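Local coordinates for penaeus monodon metallodensovirus major capsid protein (Penaeus monodon metallodensovirus, PDB 6WH7) that forms the icosahedral shell of this shrimp densovirus from sixty copies of itself, probably enclosing the viral genome in the infectious particle, at residues L131-D136 / L287-T292. Numbering follows the deposited sequence.
Sequences LILTSD and LNAQFT
Ile132 and Thr134 on one strand pair with Gln290 and Asn288 on the other, running antiparallel in a sheet of the parvoviral capsid protein, whose core is a jelly-roll beta-barrel. Each of the two hydrogen-bonded pairs is closed by a couple of backbone bonds, Ile132 N reaching Gln290 O and Thr134 N reaching Asn288 O at 2.9 Å. Strand 59-75 flanks 287-302 on its far edge, where Ala289 and Phe291 make backbone hydrogen bonds with Ile72 and Val70.

Apolar contacts gather on the face bearing Leu131, Leu133, Ala289 and Phe291, all of which also touch Met157. Ala289 CB is the shared point, meeting Leu131 CD1 at 3.7 Å and Leu133 CD2 at 3.9 Å. The same Leu131 methyl approaches the Phe291 ring obliquely, at CD2.

On the other face Ile132 and Gln290 lie side by side, and Tyr156 and Ile278 of a neighbouring subunit pack against them respectively, placing this face at a subunit interface.

Polar groups close the end of the pair. Asp136 OD1 is held chiefly by its salt bridge to Arg73. With CG beside its own backbone N (chi1 -53°), Asn288 turns its amide across the Asp136 carboxylate, the two planes 42° apart, and ND2 adds a weak, bent hydrogen bond to OD1 of Asp136 at 2.8 Å.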
loop_
_atom_site.group_PDB
_atom_site.type_symbol
_atom_site.label_atom_id
_atom_site.label_comp_id
_atom_site.label_asym_id
_atom_site.label_seq_id
_atom_site.Cartn_x
_atom_site.Cartn_y
_atom_site.Cartn_z
ATOM N N LEU A 131 -36.669 26.038 81.427
ATOM C CA LEU A 131 -37.897 25.975 82.200
ATOM C C LEU A 131 -37.741 25.030 83.375
ATOM O O LEU A 131 -37.251 23.912 83.218
ATOM C CB LEU A 131 -39.051 25.519 81.317
ATOM C CG LEU A 131 -40.397 25.370 82.006
ATOM C CD1 LEU A 131 -40.888 26.703 82.492
ATOM C CD2 LEU A 131 -41.386 24.759 81.086
ATOM N N ILE A 132 -38.159 25.483 84.553
ATOM C CA ILE A 132 -38.201 24.663 85.756
ATOM C C ILE A 132 -39.622 24.693 86.284
ATOM O O ILE A 132 -40.131 25.757 86.645
ATOM C CB ILE A 132 -37.218 25.147 86.832
ATOM C CG1 ILE A 132 -35.784 24.977 86.359
ATOM C CG2 ILE A 132 -37.427 24.379 88.116
ATOM C CD1 ILE A 132 -34.789 25.653 87.245
ATOM N N LEU A 133 -40.254 23.534 86.336
ATOM C CA LEU A 133 -41.637 23.405 86.756
ATOM C C LEU A 133 -41.702 22.844 88.166
ATOM O O LEU A 133 -40.934 21.947 88.522
ATOM C CB LEU A 133 -42.391 22.499 85.794
ATOM C CG LEU A 133 -42.505 23.004 84.363
ATOM C CD1 LEU A 133 -43.015 21.912 83.491
ATOM C CD2 LEU A 133 -43.438 24.183 84.304
ATOM N N THR A 134 -42.614 23.385 88.968
ATOM C CA THR A 134 -42.805 22.945 90.340
ATOM C C THR A 134 -44.293 22.936 90.659
ATOM O O THR A 134 -45.092 23.601 89.999
ATOM C CB THR A 134 -42.059 23.841 91.345
ATOM O OG1 THR A 134 -42.540 25.181 91.250
ATOM C CG2 THR A 134 -40.562 23.842 91.085
ATOM N N SER A 135 -44.661 22.166 91.679
ATOM C CA SER A 135 -46.024 22.124 92.188
ATOM C C SER A 135 -46.028 22.488 93.662
ATOM O O SER A 135 -45.085 22.177 94.389
ATOM C CB SER A 135 -46.661 20.741 92.010
ATOM O OG SER A 135 -46.855 20.423 90.644
ATOM N N ASP A 136 -47.097 23.154 94.097
ATOM C CA ASP A 136 -47.243 23.596 95.477
ATOM C C ASP A 136 -47.802 22.548 96.432
ATOM O O ASP A 136 -47.543 22.648 97.635
ATOM C CB ASP A 136 -48.130 24.832 95.543
ATOM C CG ASP A 136 -47.420 26.081 95.116
ATOM O OD1 ASP A 136 -46.173 26.072 95.111
ATOM O OD2 ASP A 136 -48.098 27.077 94.786
ATOM N N LEU A 287 -49.407 24.768 89.645
ATOM C CA LEU A 287 -48.184 24.565 88.892
ATOM C C LEU A 287 -47.414 25.868 88.842
ATOM O O LEU A 287 -47.992 26.936 88.625
ATOM C CB LEU A 287 -48.474 24.085 87.474
ATOM C CG LEU A 287 -49.144 22.725 87.356
ATOM C CD1 LEU A 287 -49.481 22.430 85.908
ATOM C CD2 LEU A 287 -48.248 21.657 87.929
ATOM N N ASN A 288 -46.113 25.777 89.050
ATOM C CA ASN A 288 -45.266 26.948 89.083
ATOM C C ASN A 288 -44.159 26.744 88.070
ATOM O O ASN A 288 -43.844 25.619 87.689
ATOM C CB ASN A 288 -44.698 27.167 90.475
ATOM C CG ASN A 288 -45.769 27.199 91.524
ATOM O OD1 ASN A 288 -46.528 28.153 91.632
ATOM N ND2 ASN A 288 -45.839 26.140 92.313
ATOM N N ALA A 289 -43.583 27.841 87.614
ATOM C CA ALA A 289 -42.561 27.752 86.592
ATOM C C ALA A 289 -41.482 28.782 86.847
ATOM O O ALA A 289 -41.774 29.927 87.191
ATOM C CB ALA A 289 -43.151 27.954 85.197
ATOM N N GLN A 290 -40.238 28.356 86.706
ATOM C CA GLN A 290 -39.122 29.265 86.539
ATOM C C GLN A 290 -38.552 29.088 85.143
ATOM O O GLN A 290 -38.486 27.975 84.622
ATOM C CB GLN A 290 -37.986 29.013 87.522
ATOM C CG GLN A 290 -36.993 30.144 87.455
ATOM C CD GLN A 290 -35.634 29.778 87.922
ATOM O OE1 GLN A 290 -35.360 28.622 88.204
ATOM N NE2 GLN A 290 -34.763 30.753 88.004
ATOM N N PHE A 291 -38.117 30.187 84.553
ATOM C CA PHE A 291 -37.346 30.137 83.324
ATOM C C PHE A 291 -36.491 31.389 83.264
ATOM O O PHE A 291 -36.564 32.256 84.134
ATOM C CB PHE A 291 -38.258 29.992 82.105
ATOM C CG PHE A 291 -39.358 30.995 82.054
ATOM C CD1 PHE A 291 -39.178 32.215 81.449
ATOM C CD2 PHE A 291 -40.572 30.716 82.631
ATOM C CE1 PHE A 291 -40.186 33.124 81.418
ATOM C CE2 PHE A 291 -41.575 31.620 82.599
ATOM C CZ PHE A 291 -41.388 32.824 81.988
ATOM N N THR A 292 -35.672 31.471 82.231
ATOM C CA THR A 292 -34.807 32.614 82.011
ATOM C C THR A 292 -35.397 33.461 80.898
ATOM O O THR A 292 -35.759 32.939 79.842
ATOM C CB THR A 292 -33.396 32.161 81.648
ATOM O OG1 THR A 292 -32.889 31.329 82.692
ATOM C CG2 THR A 292 -32.487 33.344 81.492
#